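Local coordinates for protein probable chitinase A (Chromobacterium violaceum, PDB 4TX8) that probably hydrolyses internal glycosidic bonds of chitin as a family 18 endochitinase, with a small, probably chitin-binding module joined to its catalytic domain, at residues P27-G32 and D39-N44; T33-G38 and H54-G59; Y260-F265 and K321-G326. All blocks are in the same frame, centred on the assembly; numbering follows the deposited sequence.

Interaction 1 of 3, residues P27-G32 and D39-N44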
loop_
_atom_site.group_PDB
_atom_site.type_symbol
_atom_site.label_atom_id
_atom_site.label_comp_id
_atom_site.label_asym_id
_atom_site.label_seq_id
_atom_site.Cartn_x
_atom_site.Cartn_y
_atom_site.Cartn_z
ATOM N N PRO A 27 -10.764 -30.173 -7.969
ATOM C CA PRO A 27 -10.741 -30.915 -6.704
ATOM C C PRO A 27 -9.964 -30.158 -5.635
ATOM O O PRO A 27 -8.913 -29.590 -5.929
ATOM C CB PRO A 27 -10.036 -32.225 -7.074
ATOM C CG PRO A 27 -9.222 -31.889 -8.278
ATOM C CD PRO A 27 -10.027 -30.872 -9.036
ATOM N N GLY A 28 -10.485 -30.143 -4.413
ATOM C CA GLY A 28 -9.823 -29.454 -3.322
ATOM C C GLY A 28 -8.488 -30.087 -2.987
ATOM O O GLY A 28 -8.341 -31.307 -3.028
ATOM N N TRP A 29 -7.504 -29.251 -2.670
ATOM C CA TRP A 29 -6.202 -29.738 -2.232
ATOM C C TRP A 29 -6.368 -30.536 -0.943
ATOM O O TRP A 29 -7.113 -30.129 -0.053
ATOM C CB TRP A 29 -5.234 -28.570 -2.030
ATOM C CG TRP A 29 -3.895 -28.975 -1.510
ATOM C CD1 TRP A 29 -2.803 -29.327 -2.246
ATOM C CD2 TRP A 29 -3.502 -29.068 -0.136
ATOM N NE1 TRP A 29 -1.753 -29.635 -1.415
ATOM C CE2 TRP A 29 -2.156 -29.484 -0.114
ATOM C CE3 TRP A 29 -4.157 -28.840 1.079
ATOM C CZ2 TRP A 29 -1.454 -29.681 1.072
ATOM C CZ3 TRP A 29 -3.458 -29.034 2.255
ATOM C CH2 TRP A 29 -2.119 -29.448 2.242
ATOM N N ALA A 30 -5.689 -31.673 -0.846
ATOM C CA ALA A 30 -5.819 -32.527 0.330
ATOM C C ALA A 30 -4.533 -33.291 0.616
ATOM O O ALA A 30 -3.885 -33.800 -0.298
ATOM C CB ALA A 30 -6.983 -33.496 0.155
ATOM N N GLU A 31 -4.166 -33.367 1.889
ATOM C CA GLU A 31 -2.975 -34.106 2.280
ATOM C C GLU A 31 -3.164 -35.595 2.013
ATOM O O GLU A 31 -4.283 -36.109 2.059
ATOM C CB GLU A 31 -2.637 -33.854 3.752
ATOM C CG GLU A 31 -2.138 -32.442 4.014
ATOM C CD GLU A 31 -1.396 -32.307 5.327
ATOM O OE1 GLU A 31 -0.474 -31.466 5.399
ATOM O OE2 GLU A 31 -1.730 -33.033 6.286
ATOM N N GLY A 32 -2.066 -36.278 1.712
ATOM C CA GLY A 32 -2.109 -37.692 1.394
ATOM C C GLY A 32 -2.318 -37.946 -0.086
ATOM O O GLY A 32 -2.333 -39.094 -0.527
ATOM N N ASP A 39 -1.222 -30.595 -12.591
ATOM C CA ASP A 39 -2.461 -30.828 -11.847
ATOM C C ASP A 39 -2.994 -29.528 -11.254
ATOM O O ASP A 39 -2.240 -28.737 -10.692
ATOM C CB ASP A 39 -2.245 -31.852 -10.729
ATOM C CG ASP A 39 -2.296 -33.283 -11.224
ATOM O OD1 ASP A 39 -2.446 -33.495 -12.446
ATOM O OD2 ASP A 39 -2.179 -34.200 -10.385
ATOM N N VAL A 40 -4.298 -29.314 -11.379
ATOM C CA VAL A 40 -4.924 -28.111 -10.848
ATOM C C VAL A 40 -5.849 -28.452 -9.685
ATOM O O VAL A 40 -6.734 -29.294 -9.813
ATOM C CB VAL A 40 -5.721 -27.366 -11.935
ATOM C CG1 VAL A 40 -6.269 -26.056 -11.388
ATOM C CG2 VAL A 40 -4.845 -27.108 -13.149
ATOM N N VAL A 41 -5.640 -27.796 -8.549
ATOM C CA VAL A 41 -6.487 -28.014 -7.384
ATOM C C VAL A 41 -7.129 -26.714 -6.916
ATOM O O VAL A 41 -6.704 -25.628 -7.303
ATOM C CB VAL A 41 -5.698 -28.625 -6.209
ATOM C CG1 VAL A 41 -5.056 -29.933 -6.628
ATOM C CG2 VAL A 41 -4.647 -27.643 -5.707
ATOM N N SER A 42 -8.153 -26.835 -6.079
ATOM C CA SER A 42 -8.788 -25.675 -5.473
ATOM C C SER A 42 -8.326 -25.517 -4.030
ATOM O O SER A 42 -8.280 -26.486 -3.273
ATOM C CB SER A 42 -10.312 -25.795 -5.531
ATOM O OG SER A 42 -10.928 -24.704 -4.865
ATOM N N TYR A 43 -7.978 -24.291 -3.658
ATOM C CA TYR A 43 -7.544 -23.990 -2.299
ATOM C C TYR A 43 -7.862 -22.536 -1.974
ATOM O O TYR A 43 -7.530 -21.638 -2.749
ATOM C CB TYR A 43 -6.048 -24.268 -2.134
ATOM C CG TYR A 43 -5.558 -24.128 -0.712
ATOM C CD1 TYR A 43 -5.768 -25.137 0.217
ATOM C CD2 TYR A 43 -4.885 -22.986 -0.301
ATOM C CE1 TYR A 43 -5.323 -25.014 1.518
ATOM C CE2 TYR A 43 -4.436 -22.851 0.998
ATOM C CZ TYR A 43 -4.657 -23.868 1.902
ATOM O OH TYR A 43 -4.209 -23.737 3.195
ATOM N N ASN A 44 -8.506 -22.316 -0.828
ATOM C CA ASN A 44 -9.056 -21.008 -0.471
ATOM C C ASN A 44 -9.946 -20.466 -1.584
ATOM O O ASN A 44 -9.958 -19.265 -1.854
ATOM C CB ASN A 44 -7.942 -20.004 -0.153
ATOM C CG ASN A 44 -7.242 -20.303 1.160
ATOM O OD1 ASN A 44 -7.725 -21.101 1.963
ATOM N ND2 ASN A 44 -6.104 -19.653 1.391
#
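The backbone of P27-W29 runs beside strand 40-43 and bridges it once, at G28 and S42, whose CA atoms lie 4.5 Å apart. S42 uses both of its main-chain polar groups here: S42 N donates to P27 O over 2.9 Å, and S42 O accepts from W29 N, also at 2.9 Å, both with nearly straight N-H geometry. The first donor stands well above the carbonyl plane of P27, 43° out of it. P27 O also receives a CA-H...O contact from V41 CA at 3.2 Å. On the side-chain level W29 does most of the work. A chi1 of 177°, which puts CG of W29 opposite its backbone N, lays the indole alongside Y43, both pointing the same way, and W29 CE3 comes to 4.0 Å from Y43 CE1, with the ring planes at 82°. V41 CG2 reaches the indole at its edge and touches W29 CB at 3.8 Å. Beyond the pair, W29 also meets the rings of W71 and Y35 in this module of carbohydrate-binding family 5/12. Two main-chain bonds thus fix the N-terminal loop to the strand, while across this contact the indole is held by apolar and aromatic packing.

Interaction 2 of 3, residues T33-G38 and H54-G59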
loop_
_atom_site.group_PDB
_atom_site.type_symbol
_atom_site.label_atom_id
_atom_site.label_comp_id
_atom_site.label_asym_id
_atom_site.label_seq_id
_atom_site.Cartn_x
_atom_site.Cartn_y
_atom_site.Cartn_z
ATOM N N THR A 33 -2.468 -36.873 -0.858
ATOM C CA THR A 33 -2.742 -36.984 -2.287
ATOM C C THR A 33 -1.474 -36.849 -3.133
ATOM O O THR A 33 -0.634 -35.985 -2.882
ATOM C CB THR A 33 -3.757 -35.915 -2.744
ATOM O OG1 THR A 33 -4.890 -35.925 -1.867
ATOM C CG2 THR A 33 -4.223 -36.178 -4.168
ATOM N N ALA A 34 -1.348 -37.710 -4.138
ATOM C CA ALA A 34 -0.246 -37.629 -5.089
ATOM C C ALA A 34 -0.623 -36.734 -6.263
ATOM O O ALA A 34 -1.647 -36.946 -6.912
ATOM C CB ALA A 34 0.138 -39.019 -5.581
ATOM N N TYR A 35 0.208 -35.733 -6.533
ATOM C CA TYR A 35 -0.049 -34.797 -7.621
ATOM C C TYR A 35 1.004 -34.904 -8.715
ATOM O O TYR A 35 2.171 -35.170 -8.442
ATOM C CB TYR A 35 -0.103 -33.362 -7.090
ATOM C CG TYR A 35 -1.228 -33.125 -6.111
ATOM C CD1 TYR A 35 -2.548 -33.093 -6.540
ATOM C CD2 TYR A 35 -0.972 -32.937 -4.758
ATOM C CE1 TYR A 35 -3.585 -32.885 -5.648
ATOM C CE2 TYR A 35 -2.002 -32.726 -3.860
ATOM C CZ TYR A 35 -3.307 -32.699 -4.311
ATOM O OH TYR A 35 -4.340 -32.488 -3.428
ATOM N N LYS A 36 0.578 -34.707 -9.958
ATOM C CA LYS A 36 1.502 -34.639 -11.083
ATOM C C LYS A 36 1.687 -33.192 -11.519
ATOM O O LYS A 36 0.845 -32.343 -11.227
ATOM C CB LYS A 36 0.998 -35.468 -12.263
ATOM C CG LYS A 36 0.867 -36.956 -12.001
ATOM C CD LYS A 36 0.496 -37.663 -13.293
ATOM C CE LYS A 36 -0.116 -39.025 -13.044
ATOM N NZ LYS A 36 -0.860 -39.496 -14.249
ATOM N N VAL A 37 2.783 -32.915 -12.218
ATOM C CA VAL A 37 3.007 -31.594 -12.790
ATOM C C VAL A 37 1.839 -31.217 -13.695
ATOM O O VAL A 37 1.432 -32.001 -14.550
ATOM C CB VAL A 37 4.324 -31.533 -13.595
ATOM C CG1 VAL A 37 4.473 -30.177 -14.274
ATOM C CG2 VAL A 37 5.515 -31.822 -12.695
ATOM N N GLY A 38 1.285 -30.026 -13.487
ATOM C CA GLY A 38 0.173 -29.564 -14.294
ATOM C C GLY A 38 -1.184 -29.793 -13.654
ATOM O O GLY A 38 -2.187 -29.254 -14.122
ATOM N N HIS A 54 4.538 -34.665 -6.840
ATOM C CA HIS A 54 4.794 -34.920 -5.429
ATOM C C HIS A 54 3.539 -35.364 -4.703
ATOM O O HIS A 54 2.427 -35.245 -5.220
ATOM C CB HIS A 54 5.328 -33.662 -4.750
ATOM C CG HIS A 54 4.271 -32.633 -4.507
ATOM N ND1 HIS A 54 3.675 -31.927 -5.531
ATOM C CD2 HIS A 54 3.678 -32.208 -3.365
ATOM C CE1 HIS A 54 2.772 -31.105 -5.031
ATOM N NE2 HIS A 54 2.754 -31.254 -3.718
ATOM N N THR A 55 3.731 -35.852 -3.485
ATOM C CA THR A 55 2.629 -36.155 -2.589
ATOM C C THR A 55 2.602 -35.130 -1.463
ATOM O O THR A 55 3.644 -34.778 -0.914
ATOM C CB THR A 55 2.754 -37.576 -2.006
ATOM O OG1 THR A 55 2.505 -38.536 -3.039
ATOM C CG2 THR A 55 1.761 -37.788 -0.875
ATOM N N ALA A 56 1.415 -34.631 -1.137
ATOM C CA ALA A 56 1.260 -33.746 0.008
ATOM C C ALA A 56 1.173 -34.589 1.270
ATOM O O ALA A 56 0.079 -34.871 1.759
ATOM C CB ALA A 56 0.022 -32.871 -0.146
ATOM N N TYR A 57 2.328 -35.002 1.786
ATOM C CA TYR A 57 2.372 -35.927 2.918
ATOM C C TYR A 57 1.649 -35.357 4.132
ATOM O O TYR A 57 1.723 -34.159 4.405
ATOM C CB TYR A 57 3.820 -36.271 3.280
ATOM C CG TYR A 57 4.596 -36.904 2.147
ATOM C CD1 TYR A 57 4.316 -38.197 1.725
ATOM C CD2 TYR A 57 5.610 -36.209 1.500
ATOM C CE1 TYR A 57 5.018 -38.780 0.687
ATOM C CE2 TYR A 57 6.319 -36.782 0.460
ATOM C CZ TYR A 57 6.020 -38.069 0.058
ATOM O OH TYR A 57 6.721 -38.648 -0.976
ATOM N N VAL A 58 0.941 -36.226 4.847
ATOM C CA VAL A 58 0.139 -35.809 5.991
ATOM C C VAL A 58 1.020 -35.201 7.082
ATOM O O VAL A 58 2.076 -35.740 7.414
ATOM C CB VAL A 58 -0.683 -36.997 6.563
ATOM C CG1 VAL A 58 0.221 -38.190 6.885
ATOM C CG2 VAL A 58 -1.485 -36.567 7.780
ATOM N N GLY A 59 0.597 -34.057 7.610
ATOM C CA GLY A 59 1.319 -33.390 8.680
ATOM C C GLY A 59 2.424 -32.458 8.213
ATOM O O GLY A 59 3.070 -31.800 9.027
#
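Y35 and H54 form an antiparallel hydrogen-bonded pair, tied by Y35 N to H54 O at 2.6 Å and by H54 N to Y35 O at 2.9 Å. The first of these is nearly linear at the hydrogen, 171°, and the second more bent. Two residues along, past the non-hydrogen-bonded pair A34 and T55, A56 N donates to T33 O at 3.0 Å; A56 is also the centre of an inverse gamma turn. These paired main chains are the tight part. The face carrying Y35 and H54 is the more buried side, packed at ordinary van der Waals distance. With chi1 at 75° the imidazole sits between its own backbone N and carbonyl carbon, and from there H54 CE1 meets Y35 CD2 at 4.2 Å, the ring planes inclined at 42°. A56 CB touches the edge of the tyrosine ring at CE2, 4.2 Å away, and T33 CG2 lies over one face. The polar ends are held from outside: Y35 OH bonds to A30 N, and H54 ND1 to V52 O. The other face is thin and nearer solvent, with exposed A34 bringing its CB to 3.5 Å from T55 OG1. Within the family 5/12 carbohydrate-binding module, this two-stranded sheet stands next to the three-stranded one of 40-43, 46-50 and 71-73, and W71 of the latter meets both rings, edge-to-face with Y35.

Interaction 3 of 3, residues Y260-F265 and K321-G326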
loop_
_atom_site.group_PDB
_atom_site.type_symbol
_atom_site.label_atom_id
_atom_site.label_comp_id
_atom_site.label_asym_id
_atom_site.label_seq_id
_atom_site.Cartn_x
_atom_site.Cartn_y
_atom_site.Cartn_z
ATOM N N TYR A 260 4.306 8.057 12.737
ATOM C CA TYR A 260 4.816 9.217 12.008
ATOM C C TYR A 260 3.735 10.257 11.731
ATOM O O TYR A 260 4.040 11.398 11.382
ATOM C CB TYR A 260 5.444 8.787 10.679
ATOM C CG TYR A 260 6.722 7.992 10.813
ATOM C CD1 TYR A 260 6.691 6.630 11.087
ATOM C CD2 TYR A 260 7.960 8.601 10.651
ATOM C CE1 TYR A 260 7.863 5.896 11.203
ATOM C CE2 TYR A 260 9.132 7.879 10.764
ATOM C CZ TYR A 260 9.078 6.529 11.041
ATOM O OH TYR A 260 10.245 5.811 11.154
ATOM N N VAL A 261 2.472 9.860 11.871
ATOM C CA VAL A 261 1.361 10.745 11.540
ATOM C C VAL A 261 0.477 11.008 12.761
ATOM O O VAL A 261 0.680 11.992 13.472
ATOM C CB VAL A 261 0.517 10.166 10.387
ATOM C CG1 VAL A 261 -0.556 11.156 9.948
ATOM C CG2 VAL A 261 1.418 9.828 9.212
ATOM N N GLN A 262 -0.486 10.125 13.016
ATOM C CA GLN A 262 -1.420 10.327 14.120
ATOM C C GLN A 262 -0.716 10.289 15.476
ATOM O O GLN A 262 -1.237 10.812 16.462
ATOM C CB GLN A 262 -2.539 9.283 14.078
ATOM C CG GLN A 262 -3.475 9.422 12.875
ATOM C CD GLN A 262 -3.072 8.529 11.712
ATOM O OE1 GLN A 262 -1.928 8.081 11.631
ATOM N NE2 GLN A 262 -4.017 8.258 10.813
ATOM N N GLY A 263 0.469 9.685 15.519
ATOM C CA GLY A 263 1.280 9.683 16.725
ATOM C C GLY A 263 1.574 11.086 17.231
ATOM O O GLY A 263 1.762 11.296 18.428
ATOM N N GLY A 264 1.601 12.049 16.311
ATOM C CA GLY A 264 1.852 13.440 16.647
ATOM C C GLY A 264 0.853 14.033 17.623
ATOM O O GLY A 264 1.154 15.006 18.317
ATOM N N PHE A 265 -0.342 13.454 17.670
ATOM C CA PHE A 265 -1.379 13.888 18.604
ATOM C C PHE A 265 -0.912 13.719 20.041
ATOM O O PHE A 265 -1.252 14.503 20.921
ATOM C CB PHE A 265 -2.669 13.096 18.364
ATOM C CG PHE A 265 -3.759 13.369 19.371
ATOM C CD1 PHE A 265 -4.156 14.666 19.653
ATOM C CD2 PHE A 265 -4.408 12.323 20.010
ATOM C CE1 PHE A 265 -5.166 14.917 20.574
ATOM C CE2 PHE A 265 -5.419 12.564 20.927
ATOM C CZ PHE A 265 -5.798 13.867 21.209
ATOM N N LYS A 321 -10.457 9.221 10.598
ATOM C CA LYS A 321 -11.106 10.431 11.099
ATOM C C LYS A 321 -10.087 11.510 11.433
ATOM O O LYS A 321 -10.276 12.672 11.086
ATOM C CB LYS A 321 -11.953 10.133 12.336
ATOM C CG LYS A 321 -13.331 9.585 12.030
ATOM C CD LYS A 321 -14.110 9.328 13.308
ATOM C CE LYS A 321 -14.325 10.612 14.090
ATOM N NZ LYS A 321 -15.110 10.372 15.329
ATOM N N MET A 322 -9.005 11.125 12.103
ATOM C CA MET A 322 -7.975 12.084 12.486
ATOM C C MET A 322 -7.400 12.805 11.269
ATOM O O MET A 322 -7.155 14.011 11.312
ATOM C CB MET A 322 -6.859 11.391 13.269
ATOM C CG MET A 322 -7.292 10.908 14.645
ATOM S SD MET A 322 -5.958 10.153 15.585
ATOM C CE MET A 322 -4.845 11.547 15.778
ATOM N N LEU A 323 -7.209 12.070 10.178
ATOM C CA LEU A 323 -6.652 12.653 8.961
ATOM C C LEU A 323 -7.650 13.565 8.253
ATOM O O LEU A 323 -7.259 14.518 7.581
ATOM C CB LEU A 323 -6.180 11.553 8.011
ATOM C CG LEU A 323 -4.848 10.907 8.396
ATOM C CD1 LEU A 323 -4.594 9.657 7.575
ATOM C CD2 LEU A 323 -3.712 11.903 8.217
ATOM N N ILE A 324 -8.937 13.281 8.415
ATOM C CA ILE A 324 -9.970 14.069 7.748
ATOM C C ILE A 324 -10.423 15.269 8.583
ATOM O O ILE A 324 -10.555 16.375 8.056
ATOM C CB ILE A 324 -11.190 13.196 7.389
ATOM C CG1 ILE A 324 -10.762 12.068 6.443
ATOM C CG2 ILE A 324 -12.288 14.039 6.750
ATOM C CD1 ILE A 324 -11.856 11.067 6.139
ATOM N N GLU A 325 -10.655 15.063 9.877
ATOM C CA GLU A 325 -11.116 16.156 10.739
ATOM C C GLU A 325 -9.970 17.062 11.164
ATOM O O GLU A 325 -10.158 18.256 11.394
ATOM C CB GLU A 325 -11.806 15.627 12.003
ATOM C CG GLU A 325 -12.614 14.359 11.839
ATOM C CD GLU A 325 -13.995 14.593 11.284
ATOM O OE1 GLU A 325 -14.255 15.690 10.746
ATOM O OE2 GLU A 325 -14.825 13.663 11.388
ATOM N N GLY A 326 -8.782 16.484 11.285
ATOM C CA GLY A 326 -7.655 17.202 11.845
ATOM C C GLY A 326 -7.549 16.927 13.331
ATOM O O GLY A 326 -8.468 16.371 13.933
#
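M322 and Q262 bury the most surface here, followed by L323, and the contact is made by side chains alone. The methionine crosses the glutamine obliquely: M322 SD lies 3.7 Å from Q262 CG, and M322 CE lies 3.7 Å from Q262 CB. A bend at chi3 (64°) turns that methyl toward the loop, where it also touches F265 CB at 3.7 Å. Q262 is itself kinked, chi2 95°, which carries its amide over to the leucine; Q262 NE2 packs 3.6 Å from L323 CD1, crossing it at about a right angle. The amide nitrogen is not left to the apolar contact, for it donates to G319 O one turn back along the helix, with a weak bond to Y293 OH besides. In the TIM barrel of the GH18 domain this joins the loop after strand 251-254 to the end of helix 313-325, through two segments with 55 residues between them. V291 of the barrel strand 288-292 touches V261, Q262 and L323, so the loop and the helix share one strand as their floor. The other branch of the leucine, L323 CD2, meets V261 CG1 at 3.7 Å, the two side chains again nearly perpendicular.

Interactions 1 and 2 belong to one small module and interlock along the chain, their segments alternating; they touch directly, G32 N to A56 O at 2.6 Å and V41 CG1 to Y35 CE1 at 3.4 Å. Interaction 1 is a surface contact, interaction 2 partly buried, and both rest on main-chain hydrogen bonds with aromatic rings gathered on one side. Interaction 3 lies on the opposite side of the chain's centre, its centre about 45 Å from that of interaction 1 and 50 Å from that of interaction 2. Buried in the catalytic barrel, it relies on side-chain packing between a loop and a helix, without backbone pairing across the contact.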